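Local atomic coordinates of cysteine synthase (Fusobacterium nucleatum subsp. nucleatum strain ATCC 25586, PDB entry 5XEO), a protein that probably catalyses the pyridoxal-phosphate-dependent conversion of O-acetyl-L-serine and hydrogen sulfide to L-cysteine and acetate. Residues 177-182 with 225-230; 268-273 with 295-300; 89-94 with 112-117; 44-49 with 75-80; 26-31 with 280-285. One frame throughout, in Å; residues are numbered along the deposited sequence. Where two conformers were deposited one is given.

In the fold
Interactions 1, 2 and 4 surround one pyridoxal phosphate: the loop of interaction 1 takes its phosphate, Ser-270 of interaction 2 its ring nitrogen, and interaction 4 its O3 and its C4A carbon, joined to Lys-46. Interactions 1 and 2 meet where Met-225 SD lies 3.6 Å from Ser-270 CB, and strands 174-178 and 291-296 are sheet neighbours. Interaction 2 joins interaction 4 through a probable hydrogen bond of 3.0 Å between Asn-76 ND2 and Asp-298 OD2. Interaction 3 belongs to the other, four-stranded sheet and packs on helix 76-88 of interaction 4. Interaction 5 lies at the far end of helix 269-283, its centre about 44 Å from that of interaction 3.

Interaction 1. Residues 177-182 with 225-230; sequences CGTGTG and MGMSIG. With PLP (pyridoxal-5'-phosphate), chain C.
With CG beside its backbone N (chi1 -80°) and SD carried on by an extended second torsion (173°), Met-225 lays CB and CG along the carbonyl of Thr-179 and brings SD to 3.8 Å from CA of Gly-178, where the lack of a side chain admits the sulfur. Met-227 starts in the same way (chi1 -64°) and stays extended to its end: its CG passes 3.4 Å from O of Gly-180, and its CE methyl reaches 4.0 Å from OG1 of Thr-179. Between the two methionines, N of Gly-226 donates to O of Thr-179 over 3.0 Å, in the carbonyl plane. The same oxygen receives a CA-H...O contact from Met-225, with CA to O at 3.1 Å. The loop held in this way is the glycine-rich phosphate-binding loop after strand 174-178. N of Gly-180 and N of Gly-182 both donate to O3P, while O2P takes N of Thr-181 and, at 2.7 Å, its OG1; Ser-184 OG also bonds to the cofactor. Gly-182 is the N-cap of helix 183-195, whose start would probably add favourable field to the anion. Met-225 also borders the cofactor ring, its CG 3.9 Å from C6 of pyridoxal phosphate. Strand 174-178 runs into this loop beside strand 200-206, where the hydroxyl of Thr-179 bonds to O of Val-204; Met-227 rests on Leu-211 and Leu-212 of helix 211-214.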
# COMPACT_ATOMS: atom_id res chain seq x y z
N CYS A 177 -10.23 -6.55 17.70
CA CYS A 177 -9.78 -5.27 17.14
C CYS A 177 -8.95 -4.50 18.12
O CYS A 177 -9.34 -4.40 19.28
CB CYS A 177 -11.02 -4.45 16.77
SG CYS A 177 -10.73 -2.95 15.85
N GLY A 178 -7.80 -3.96 17.70
CA GLY A 178 -6.99 -3.11 18.54
C GLY A 178 -7.66 -1.77 18.86
O GLY A 178 -8.50 -1.32 18.10
N THR A 179 -7.31 -1.15 19.99
CA THR A 179 -7.91 0.12 20.36
C THR A 179 -6.90 1.19 20.60
O THR A 179 -5.82 0.95 21.17
CB THR A 179 -8.81 0.02 21.64
OG1 THR A 179 -8.02 -0.43 22.76
CG2 THR A 179 -9.90 -0.89 21.41
N GLY A 180 -7.26 2.39 20.13
CA GLY A 180 -6.57 3.63 20.40
C GLY A 180 -7.64 4.67 20.73
O GLY A 180 -7.85 4.99 21.91
N THR A 181 -8.34 5.15 19.71
CA THR A 181 -9.56 5.92 19.97
C THR A 181 -10.68 5.04 20.48
O THR A 181 -11.55 5.49 21.22
CB THR A 181 -10.09 6.68 18.73
OG1 THR A 181 -10.59 5.75 17.77
CG2 THR A 181 -9.00 7.58 18.16
N GLY A 182 -10.68 3.79 20.05
CA GLY A 182 -11.74 2.86 20.30
C GLY A 182 -12.83 2.87 19.26
O GLY A 182 -13.79 2.13 19.37
N MET A 225 -2.10 2.06 19.09
CA MET A 225 -2.94 1.58 20.16
C MET A 225 -2.59 2.32 21.45
O MET A 225 -1.65 3.07 21.50
CB MET A 225 -2.81 0.06 20.30
CG MET A 225 -3.62 -0.74 19.28
SD MET A 225 -3.34 -2.54 19.29
CE MET A 225 -3.45 -2.84 21.07
N GLY A 226 -3.36 2.08 22.50
CA GLY A 226 -3.14 2.71 23.78
C GLY A 226 -3.90 4.01 23.95
O GLY A 226 -4.19 4.71 22.99
N MET A 227 -4.26 4.32 25.19
CA MET A 227 -5.00 5.53 25.51
C MET A 227 -4.10 6.36 26.43
O MET A 227 -2.99 5.96 26.73
CB MET A 227 -6.33 5.14 26.15
CG MET A 227 -7.25 4.36 25.21
SD MET A 227 -8.62 3.49 26.01
CE MET A 227 -9.55 2.73 24.70
N SER A 228 -4.54 7.53 26.82
CA SER A 228 -3.72 8.41 27.68
C SER A 228 -4.51 8.63 28.98
O SER A 228 -5.65 8.16 29.07
CB SER A 228 -3.39 9.71 26.94
OG SER A 228 -4.52 10.22 26.24
N ILE A 229 -3.92 9.25 30.01
CA ILE A 229 -4.77 9.79 31.13
C ILE A 229 -4.53 11.28 31.30
O ILE A 229 -3.59 11.67 31.98
CB ILE A 229 -4.72 9.02 32.51
CG1 ILE A 229 -3.29 8.72 33.00
CG2 ILE A 229 -5.61 7.77 32.46
CD1 ILE A 229 -3.24 8.06 34.37
N GLY A 230 -5.34 12.12 30.64
CA GLY A 230 -6.28 11.76 29.58
C GLY A 230 -7.56 11.08 30.04
O GLY A 230 -8.37 11.64 30.78
N1 PLP C . -3.56 0.54 14.91
C2 PLP C . -3.09 1.61 14.17
C2A PLP C . -1.90 1.42 13.26
C3 PLP C . -3.80 2.82 14.21
O3 PLP C . -3.39 3.86 13.46
C4 PLP C . -4.90 3.00 15.05
C4A PLP C . -5.64 4.32 15.19
C5 PLP C . -5.33 1.91 15.83
C6 PLP C . -4.64 0.69 15.75
C5A PLP C . -6.52 2.02 16.76
O4P PLP C . -7.80 2.19 16.10
P PLP C . -8.98 3.06 16.74
O1P PLP C . -10.07 2.81 15.78
O2P PLP C . -8.42 4.41 16.97
O3P PLP C . -9.31 2.40 18.08

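Interaction 2. Residues 268-273 with 295-300; sequences GISTGA and LSTDSG. With PLP (pyridoxal-5'-phosphate), chain C.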
# COMPACT_ATOMS: atom_id res chain seq x y z
N GLY A 268 1.08 -3.68 10.41
CA GLY A 268 1.75 -2.88 11.39
C GLY A 268 1.89 -3.62 12.71
O GLY A 268 1.49 -4.79 12.85
N ILE A 269 2.41 -2.90 13.69
CA ILE A 269 2.65 -3.45 15.02
C ILE A 269 1.33 -3.78 15.67
O ILE A 269 1.23 -4.80 16.36
CB ILE A 269 3.45 -2.47 15.90
CG1 ILE A 269 4.77 -2.10 15.22
CG2 ILE A 269 3.78 -3.12 17.24
CD1 ILE A 269 5.44 -0.88 15.83
N SER A 270 0.30 -2.95 15.47
CA SER A 270 -1.00 -3.22 16.07
C SER A 270 -1.65 -4.45 15.47
O SER A 270 -2.47 -5.08 16.13
CB SER A 270 -1.96 -1.99 16.01
OG SER A 270 -2.51 -1.77 14.71
N THR A 271 -1.34 -4.77 14.21
CA THR A 271 -1.86 -5.98 13.57
C THR A 271 -1.23 -7.21 14.25
O THR A 271 -1.90 -8.19 14.53
CB THR A 271 -1.57 -5.97 12.06
OG1 THR A 271 -2.31 -4.89 11.44
CG2 THR A 271 -1.93 -7.27 11.44
N GLY A 272 0.06 -7.12 14.52
CA GLY A 272 0.76 -8.15 15.31
C GLY A 272 0.14 -8.34 16.68
O GLY A 272 -0.15 -9.44 17.05
N ALA A 273 -0.15 -7.24 17.37
CA ALA A 273 -0.77 -7.29 18.71
C ALA A 273 -2.16 -7.91 18.68
O ALA A 273 -2.46 -8.82 19.45
CB ALA A 273 -0.81 -5.89 19.29
N LEU A 295 -9.16 -7.29 12.69
CA LEU A 295 -8.88 -6.09 11.93
C LEU A 295 -7.39 -5.80 11.95
O LEU A 295 -6.83 -5.60 13.02
CB LEU A 295 -9.67 -4.91 12.49
CG LEU A 295 -9.78 -3.74 11.53
CD1 LEU A 295 -10.88 -4.04 10.53
CD2 LEU A 295 -10.09 -2.43 12.25
N SER A 296 -6.76 -5.79 10.78
CA SER A 296 -5.40 -5.34 10.58
C SER A 296 -5.51 -3.84 10.24
O SER A 296 -5.95 -3.50 9.13
CB SER A 296 -4.71 -6.07 9.43
OG SER A 296 -3.46 -5.45 9.09
N THR A 297 -5.11 -2.98 11.18
CA THR A 297 -5.40 -1.56 11.08
C THR A 297 -4.54 -0.82 10.05
O THR A 297 -5.07 0.06 9.39
CB THR A 297 -5.40 -0.87 12.46
OG1 THR A 297 -6.40 -1.53 13.27
CG2 THR A 297 -5.74 0.61 12.35
N ASP A 298 -3.26 -1.17 9.90
CA ASP A 298 -2.45 -0.55 8.84
C ASP A 298 -1.44 -1.54 8.32
O ASP A 298 -1.27 -2.62 8.87
CB ASP A 298 -1.81 0.78 9.30
CG ASP A 298 -0.67 0.63 10.27
OD1 ASP A 298 -0.54 -0.44 10.90
OD2 ASP A 298 0.06 1.63 10.46
N SER A 299 -0.76 -1.15 7.26
CA SER A 299 0.23 -2.01 6.66
C SER A 299 1.51 -1.71 7.39
O SER A 299 1.61 -0.71 8.08
CB SER A 299 0.35 -1.76 5.15
OG SER A 299 0.78 -0.47 4.92
N GLY A 300 2.48 -2.60 7.23
CA GLY A 300 3.69 -2.59 8.03
C GLY A 300 4.85 -1.78 7.52
O GLY A 300 5.84 -1.61 8.24
N1 PLP C . -3.56 0.54 14.91
C2 PLP C . -3.09 1.61 14.17
C2A PLP C . -1.90 1.42 13.26
C3 PLP C . -3.80 2.82 14.21
O3 PLP C . -3.39 3.86 13.46
C4 PLP C . -4.90 3.00 15.05
C4A PLP C . -5.64 4.32 15.19
C5 PLP C . -5.33 1.91 15.83
C6 PLP C . -4.64 0.69 15.75
C5A PLP C . -6.52 2.02 16.76
O4P PLP C . -7.80 2.19 16.10
P PLP C . -8.98 3.06 16.74
O1P PLP C . -10.07 2.81 15.78
O2P PLP C . -8.42 4.41 16.97
O3P PLP C . -9.31 2.40 18.08
O HOH W 1 -1.51 -2.47 12.24
O HOH W 2 -4.28 -3.68 13.93
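Direct hydrogen bonds join the start of helix 269-283 to the chain leaving strand 291-296 at two places. Thr-271 OG1 and Ser-296 OG share a bond of 2.7 Å; Ser-296 extends OG opposite its own N (chi1 169°), which carries the hydroxyl to the helix. N of Gly-268, the N-cap residue, donates to O of Asp-298 over 3.0 Å from well above the carbonyl plane. Water supplies a second set of links. One molecule donates both to OG of Ser-270 and, at 2.6 Å, to OD1 of Asp-298, and also bonds to OG1 of Thr-271. Another donates to the same serine hydroxyl and accepts from N of Thr-297, with a weak bond to O of Leu-295. Van der Waals contacts complete the pocket: Thr-297 turns CG2 to within 3.4 Å of cofactor N1, and Asp-298 places OD1 3.3 Å from the cofactor methyl C2A. The other carboxylate oxygen of Asp-298, OD2, is held by Tyr-303 and Lys-302. Toward the cofactor itself, OG of Ser-270 donates to N1 over a short 2.5 Å. With two waters donating to it as well, this hydroxyl has three bonds fixing its place. A serine as donor to the pyridine nitrogen, in place of a carboxylate, is characteristic of the cysteine synthase family and consistent with an N1 that carries no proton, which would probably temper the electron-withdrawing power of the ring.

Interaction 3. Residues 89-94 with 112-117; sequences NYKLKI and GTEVIL. With CA (calcium ion), chain F; ACT (acetate ion), chain D.
Strands 92-97 and 114-118 are neighbouring parallel strands of a beta-alpha-beta crossover unit, 114-118 at the sheet edge, linked through helix 102-110; Lys-93 pairs with Glu-114 and Ile-94 with Val-115. The short strand axes cross at -26°, the twist of the sheet. Three backbone bonds make the ladder: N of Glu-114 to O of Leu-92, N of Ile-94 to O of Glu-114 at 2.9 Å, and N of Ile-116 to O of Ile-94. On the face bearing Lys-93, its side chain and that of Glu-114 run side by side; in the given one of two glutamate conformers NZ forms a salt bridge to OE1 at 3.4 Å, weak as a hydrogen bond, and that from Lys-91 NZ to OE2 of Glu-114 is long, 4.0 Å. CD of Lys-93 also lies 3.9 Å from CD1 of Ile-116. Where helix 102-110 ends in a Schellman motif, a calcium ion is bound by O of Gly-112 at 2.3 Å, both oxygens of an acetate probably from crystallisation, and three waters. One of these waters donates to O of Leu-92 and OE2 of Glu-114, tying the glutamate to the metal's second shell; N of Leu-92 donates to acetate OXT over 2.9 Å. On the face bearing Ile-94, Leu-92 lies alongside Thr-113, whose OG1 bonds to O of Met-108, and CG1 of Ile-94 presses on CG2 of Thr-113 at a tight 3.5 Å.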
# COMPACT_ATOMS: atom_id res chain seq x y z
N ASN A 89 -8.62 19.71 -1.89
CA ASN A 89 -8.01 21.03 -1.89
C ASN A 89 -8.25 21.83 -0.60
O ASN A 89 -8.38 23.05 -0.66
CB ASN A 89 -8.46 21.83 -3.12
CG ASN A 89 -8.00 21.18 -4.41
OD1 ASN A 89 -6.81 21.06 -4.64
ND2 ASN A 89 -8.94 20.71 -5.23
N TYR A 90 -8.31 21.16 0.56
CA TYR A 90 -8.38 21.88 1.83
C TYR A 90 -6.99 22.01 2.43
O TYR A 90 -6.17 21.11 2.31
CB TYR A 90 -9.29 21.18 2.84
CG TYR A 90 -10.74 21.04 2.40
CD1 TYR A 90 -11.43 22.12 1.86
CD2 TYR A 90 -11.43 19.86 2.58
CE1 TYR A 90 -12.73 22.01 1.44
CE2 TYR A 90 -12.76 19.73 2.18
CZ TYR A 90 -13.40 20.82 1.62
OH TYR A 90 -14.72 20.78 1.21
N LYS A 91 -6.75 23.13 3.10
CA LYS A 91 -5.54 23.35 3.85
C LYS A 91 -5.60 22.61 5.19
O LYS A 91 -6.57 22.78 5.93
CB LYS A 91 -5.41 24.86 4.08
CG LYS A 91 -4.21 25.31 4.86
CD LYS A 91 -4.14 26.84 4.80
CE LYS A 91 -3.20 27.38 5.85
NZ LYS A 91 -2.90 28.81 5.62
N LEU A 92 -4.55 21.85 5.50
CA LEU A 92 -4.50 21.01 6.67
C LEU A 92 -3.27 21.39 7.49
O LEU A 92 -2.15 21.50 6.95
CB LEU A 92 -4.44 19.53 6.26
CG LEU A 92 -4.29 18.50 7.41
CD1 LEU A 92 -5.48 18.41 8.34
CD2 LEU A 92 -4.02 17.10 6.86
N LYS A 93 -3.46 21.58 8.79
CA LYS A 93 -2.34 21.75 9.71
C LYS A 93 -2.42 20.62 10.71
O LYS A 93 -3.48 20.38 11.24
CB LYS A 93 -2.40 23.11 10.41
CG LYS A 93 -2.34 24.27 9.45
CD LYS A 93 -2.16 25.61 10.15
CE LYS A 93 -2.23 26.73 9.13
NZ LYS A 93 -1.28 27.83 9.44
N ILE A 94 -1.32 19.89 10.91
CA ILE A 94 -1.25 18.83 11.89
C ILE A 94 -0.22 19.24 12.94
O ILE A 94 0.92 19.57 12.61
CB ILE A 94 -0.87 17.47 11.26
CG1 ILE A 94 -1.96 16.91 10.32
CG2 ILE A 94 -0.55 16.43 12.34
CD1 ILE A 94 -3.29 16.54 10.94
N GLY A 112 1.03 17.49 1.34
CA GLY A 112 0.93 18.95 1.42
C GLY A 112 0.64 19.46 2.83
O GLY A 112 0.48 20.66 3.02
N THR A 113 0.61 18.57 3.82
CA THR A 113 0.29 18.98 5.18
C THR A 113 1.31 19.95 5.75
O THR A 113 2.51 19.76 5.53
CB THR A 113 0.27 17.77 6.10
OG1 THR A 113 -0.47 16.71 5.48
CG2 THR A 113 -0.33 18.11 7.47
N GLU A 114 0.85 20.99 6.45
CA GLU A 114 1.72 21.80 7.31
C GLU A 114 1.86 21.09 8.63
O GLU A 114 0.90 21.04 9.41
CB GLU A 114 1.13 23.17 7.58
CG GLU A 114 1.26 24.14 6.44
CD GLU A 114 0.58 25.45 6.75
OE1 GLU A 114 1.11 26.18 7.63
OE2 GLU A 114 -0.46 25.72 6.14
N VAL A 115 3.02 20.50 8.87
CA VAL A 115 3.24 19.89 10.14
C VAL A 115 3.90 20.93 11.04
O VAL A 115 4.98 21.44 10.72
CB VAL A 115 4.08 18.63 10.06
CG1 VAL A 115 4.34 18.10 11.46
CG2 VAL A 115 3.35 17.59 9.22
N ILE A 116 3.23 21.24 12.14
CA ILE A 116 3.73 22.16 13.14
C ILE A 116 4.26 21.35 14.33
O ILE A 116 3.50 20.62 14.96
CB ILE A 116 2.61 23.10 13.58
CG1 ILE A 116 2.15 23.92 12.37
CG2 ILE A 116 3.09 24.00 14.71
CD1 ILE A 116 0.80 24.55 12.53
N LEU A 117 5.54 21.52 14.67
CA LEU A 117 6.18 20.76 15.75
C LEU A 117 6.27 21.53 17.10
O LEU A 117 6.66 22.69 17.13
CB LEU A 117 7.57 20.29 15.29
CG LEU A 117 7.57 19.39 14.04
CD1 LEU A 117 9.00 19.14 13.59
CD2 LEU A 117 6.84 18.07 14.27
CA CA F . -0.71 22.55 2.61
C ACT D . -2.62 20.41 2.50
O ACT D . -2.08 20.89 1.44
OXT ACT D . -2.50 20.99 3.59
CH3 ACT D . -3.32 19.09 2.51
O HOH W 3 0.09 28.84 7.06
O HOH W 4 -1.45 23.15 4.88
O HOH W 5 1.32 23.51 3.29
O HOH W 6 0.49 22.36 0.45

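Interaction 4. Residues 44-49 with 75-80; sequences STKDRI and GNTGIG. With PLP (pyridoxal-5'-phosphate), chain C.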
# COMPACT_ATOMS: atom_id res chain seq x y z
N SER A 44 -4.15 2.77 5.97
CA SER A 44 -4.76 2.44 7.25
C SER A 44 -6.25 2.61 7.23
O SER A 44 -6.81 3.24 6.33
CB SER A 44 -4.15 3.30 8.39
OG SER A 44 -4.83 4.54 8.58
N THR A 45 -6.89 2.07 8.28
CA THR A 45 -8.31 2.19 8.46
C THR A 45 -8.72 3.65 8.68
O THR A 45 -9.88 4.00 8.48
CB THR A 45 -8.81 1.32 9.65
OG1 THR A 45 -10.13 0.91 9.38
CG2 THR A 45 -8.79 2.05 11.01
N LYS A 46 -7.79 4.49 9.12
CA LYS A 46 -8.10 5.87 9.43
C LYS A 46 -8.56 6.67 8.20
O LYS A 46 -9.24 7.69 8.38
CB LYS A 46 -6.96 6.59 10.11
CG LYS A 46 -6.41 5.93 11.36
CD LYS A 46 -7.49 5.78 12.46
CE LYS A 46 -7.05 4.86 13.56
NZ LYS A 46 -5.73 5.14 14.16
N ASP A 47 -8.27 6.20 6.99
CA ASP A 47 -8.84 6.81 5.78
C ASP A 47 -10.37 6.87 5.88
O ASP A 47 -11.00 7.83 5.39
CB ASP A 47 -8.56 5.98 4.53
CG ASP A 47 -7.12 6.01 4.06
OD1 ASP A 47 -6.26 6.66 4.71
OD2 ASP A 47 -6.84 5.38 3.01
N ARG A 48 -10.96 5.81 6.41
CA ARG A 48 -12.42 5.74 6.55
C ARG A 48 -12.98 6.83 7.44
O ARG A 48 -14.02 7.41 7.10
CB ARG A 48 -12.89 4.40 7.09
CG ARG A 48 -12.63 3.18 6.24
CD ARG A 48 -12.98 1.96 7.08
NE ARG A 48 -12.66 0.68 6.47
CZ ARG A 48 -13.43 -0.05 5.67
NH1 ARG A 48 -14.63 0.40 5.30
NH2 ARG A 48 -13.00 -1.20 5.20
N ILE A 49 -12.31 7.10 8.57
CA ILE A 49 -12.77 8.10 9.54
C ILE A 49 -12.39 9.52 9.08
O ILE A 49 -13.16 10.47 9.29
CB ILE A 49 -12.35 7.80 11.01
CG1 ILE A 49 -10.88 8.10 11.30
CG2 ILE A 49 -12.77 6.39 11.40
CD1 ILE A 49 -10.52 8.14 12.79
N GLY A 75 -0.26 10.25 14.21
CA GLY A 75 -0.48 8.94 13.62
C GLY A 75 -1.19 8.87 12.28
O GLY A 75 -1.20 9.83 11.49
N ASN A 76 -1.80 7.71 12.04
CA ASN A 76 -2.46 7.42 10.81
C ASN A 76 -3.62 8.35 10.49
O ASN A 76 -3.91 8.58 9.31
CB ASN A 76 -2.96 6.00 10.80
CG ASN A 76 -1.83 5.01 10.50
OD1 ASN A 76 -0.99 5.28 9.62
ND2 ASN A 76 -1.82 3.88 11.19
N THR A 77 -4.26 8.90 11.53
CA THR A 77 -5.32 9.85 11.25
C THR A 77 -4.84 11.10 10.49
O THR A 77 -5.54 11.57 9.60
CB THR A 77 -6.06 10.23 12.53
OG1 THR A 77 -6.74 9.06 12.96
CG2 THR A 77 -7.11 11.33 12.25
N GLY A 78 -3.68 11.62 10.85
CA GLY A 78 -3.04 12.68 10.13
C GLY A 78 -2.78 12.35 8.67
O GLY A 78 -2.95 13.21 7.81
N ILE A 79 -2.34 11.12 8.39
CA ILE A 79 -2.09 10.68 7.00
C ILE A 79 -3.37 10.62 6.23
O ILE A 79 -3.45 11.13 5.11
CB ILE A 79 -1.35 9.33 6.96
CG1 ILE A 79 0.05 9.51 7.54
CG2 ILE A 79 -1.31 8.74 5.54
CD1 ILE A 79 0.72 8.21 7.93
N GLY A 80 -4.38 10.03 6.83
CA GLY A 80 -5.69 9.91 6.24
C GLY A 80 -6.29 11.27 5.92
O GLY A 80 -6.75 11.53 4.82
N1 PLP C . -3.56 0.54 14.91
C2 PLP C . -3.09 1.61 14.17
C2A PLP C . -1.90 1.42 13.26
C3 PLP C . -3.80 2.82 14.21
O3 PLP C . -3.39 3.86 13.46
C4 PLP C . -4.90 3.00 15.05
C4A PLP C . -5.64 4.32 15.19
C5 PLP C . -5.33 1.91 15.83
C6 PLP C . -4.64 0.69 15.75
C5A PLP C . -6.52 2.02 16.76
O4P PLP C . -7.80 2.19 16.10
P PLP C . -8.98 3.06 16.74
O1P PLP C . -10.07 2.81 15.78
O2P PLP C . -8.42 4.41 16.97
O3P PLP C . -9.31 2.40 18.08
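Packing brings Lys-46 across Asn-76 and Thr-77 at about a right angle to each: CG of Lys-46 lies 3.5 Å from CB of Asn-76, and its CD 3.4 Å from OG1 of Thr-77. On one side of this lysine, Ser-44 sets OG 3.2 Å from CB of Asn-76; on the neighbouring helical turn, CD1 of Ile-49 comes up to OG1 of Thr-77, a hydroxyl bonded to Gln-146. Further along, the helices approach closely because Gly-80 has no side chain, and OD1 of Asp-47 rests 3.6 Å from CA of Gly-80, while OD2 accepts from N of Gly-42. The covalent link is the internal aldimine of a pyridoxal-phosphate enzyme: NZ of Lys-46 is joined to C4A of the cofactor at 1.3 Å. Bends at the second and fourth torsions (chi2 -60°, chi4 52°) fold the lysine chain round to that carbon. Among the hydrogen bonds, ND2 of Asn-76 donates to cofactor O3 over 2.8 Å and nearly straight, and also bonds to OD2 of Asp-298. Helix 46-60 is capped just ahead of its first turn, where N of Lys-46 donates to OG of Ser-44 at 3.0 Å.

Interaction 5. Residues 26-31 with 280-285; sequences DTFGNE and DYSKEN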
# COMPACT_ATOMS: atom_id res chain seq x y z
N ASP A 26 -0.66 -21.87 12.64
CA ASP A 26 -1.61 -22.74 13.32
C ASP A 26 -2.62 -21.86 14.05
O ASP A 26 -2.26 -21.06 14.92
CB ASP A 26 -0.89 -23.67 14.32
CG ASP A 26 -1.82 -24.71 14.95
OD1 ASP A 26 -3.03 -24.73 14.61
OD2 ASP A 26 -1.34 -25.52 15.77
N THR A 27 -3.88 -21.99 13.66
CA THR A 27 -4.97 -21.25 14.29
C THR A 27 -5.90 -22.16 15.09
O THR A 27 -6.99 -21.74 15.49
CB THR A 27 -5.74 -20.47 13.22
OG1 THR A 27 -6.33 -21.37 12.28
CG2 THR A 27 -4.78 -19.52 12.50
N PHE A 28 -5.46 -23.40 15.31
CA PHE A 28 -6.03 -24.29 16.32
C PHE A 28 -7.46 -24.72 16.04
O PHE A 28 -8.30 -24.76 16.94
CB PHE A 28 -5.90 -23.67 17.71
CG PHE A 28 -4.54 -23.14 18.00
CD1 PHE A 28 -3.47 -24.00 18.16
CD2 PHE A 28 -4.31 -21.76 18.09
CE1 PHE A 28 -2.19 -23.51 18.42
CE2 PHE A 28 -3.03 -21.27 18.35
CZ PHE A 28 -1.98 -22.14 18.52
N GLY A 29 -7.71 -25.11 14.80
CA GLY A 29 -9.00 -25.59 14.40
C GLY A 29 -10.13 -24.58 14.35
O GLY A 29 -11.30 -24.97 14.26
N ASN A 30 -9.80 -23.28 14.42
CA ASN A 30 -10.76 -22.23 14.11
C ASN A 30 -10.23 -21.46 12.91
O ASN A 30 -9.04 -21.45 12.66
CB ASN A 30 -10.93 -21.31 15.31
CG ASN A 30 -11.58 -22.00 16.49
OD1 ASN A 30 -12.60 -22.69 16.34
ND2 ASN A 30 -11.00 -21.82 17.67
N GLU A 31 -11.14 -20.83 12.17
CA GLU A 31 -10.77 -20.06 10.98
C GLU A 31 -10.58 -18.59 11.34
O GLU A 31 -11.51 -17.95 11.86
CB GLU A 31 -11.83 -20.24 9.92
CG GLU A 31 -11.84 -21.68 9.43
CD GLU A 31 -12.98 -22.02 8.51
OE1 GLU A 31 -13.92 -21.21 8.38
OE2 GLU A 31 -12.92 -23.11 7.93
N ASP A 280 -4.34 -16.34 20.80
CA ASP A 280 -4.51 -16.75 22.20
C ASP A 280 -5.95 -17.04 22.51
O ASP A 280 -6.23 -17.92 23.32
CB ASP A 280 -4.03 -15.67 23.14
CG ASP A 280 -2.55 -15.47 23.09
OD1 ASP A 280 -1.86 -16.21 22.35
OD2 ASP A 280 -2.06 -14.54 23.77
N TYR A 281 -6.86 -16.29 21.88
CA TYR A 281 -8.27 -16.56 22.02
C TYR A 281 -8.65 -17.84 21.30
O TYR A 281 -9.40 -18.65 21.85
CB TYR A 281 -9.12 -15.39 21.54
CG TYR A 281 -10.59 -15.62 21.74
CD1 TYR A 281 -11.22 -15.29 22.96
CD2 TYR A 281 -11.34 -16.20 20.74
CE1 TYR A 281 -12.59 -15.54 23.13
CE2 TYR A 281 -12.70 -16.44 20.91
CZ TYR A 281 -13.31 -16.11 22.10
OH TYR A 281 -14.66 -16.38 22.18
N SER A 282 -8.17 -18.04 20.07
CA SER A 282 -8.53 -19.21 19.29
C SER A 282 -8.03 -20.51 19.96
O SER A 282 -8.69 -21.55 19.86
CB SER A 282 -7.98 -19.13 17.90
OG SER A 282 -8.33 -20.26 17.16
N LYS A 283 -6.88 -20.42 20.62
CA LYS A 283 -6.31 -21.57 21.33
C LYS A 283 -7.15 -21.97 22.56
O LYS A 283 -7.38 -23.16 22.77
CB LYS A 283 -4.87 -21.30 21.73
CG LYS A 283 -4.12 -22.58 22.07
CD LYS A 283 -2.80 -22.31 22.78
CE LYS A 283 -1.93 -23.56 22.83
NZ LYS A 283 -1.19 -23.67 24.11
N GLU A 284 -7.62 -21.00 23.34
CA GLU A 284 -8.59 -21.26 24.41
C GLU A 284 -9.93 -21.81 23.91
O GLU A 284 -10.75 -22.19 24.73
CB GLU A 284 -8.90 -19.99 25.19
CG GLU A 284 -7.74 -19.41 25.98
CD GLU A 284 -8.09 -18.08 26.60
OE1 GLU A 284 -9.26 -17.88 26.96
OE2 GLU A 284 -7.19 -17.23 26.74
N ASN A 285 -10.17 -21.82 22.60
CA ASN A 285 -11.42 -22.27 22.01
C ASN A 285 -11.18 -23.19 20.82
O ASN A 285 -11.92 -23.17 19.83
CB ASN A 285 -12.23 -21.03 21.59
CG ASN A 285 -12.66 -20.18 22.77
OD1 ASN A 285 -12.08 -19.13 23.07
ND2 ASN A 285 -13.68 -20.64 23.46
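Phe-28 turns one ring face to Lys-283 at the corner of a type I' beta turn running from Thr-27 to Asn-30 in the loop before strand 31-36. CG of the lysine sits 3.9 Å from the ring centroid and only 4° off its normal, a CH-pi contact near the end of helix 269-283. CB of Lys-283 adds to it, 3.7 Å from CD2 of Phe-28. The opposite face of the ring meets O of Asp-26, displaced toward the rim. Asp-26 also fixes the turn: its OD1 accepts from N of Phe-28, an Asx turn. Beside the ring, Ser-282, with OG opposite the backbone N (chi1 180°), turns its hydroxyl to the turn and donates to O of Thr-27 over 2.6 Å. The same OG accepts from ND2 of Asn-30 at 3.1 Å, in the amide plane. Asn-30 is held flat from both ends, as its OD1 accepts from N of Leu-290. This chain of bonds ties the turn to the helix end. The second amide hydrogen of Asn-30 goes to the backbone, ND2 lying 2.7 Å from O of Asn-285 with an N-H...O angle of 172°, the donor standing well above the plane of the Asn-285 carbonyl.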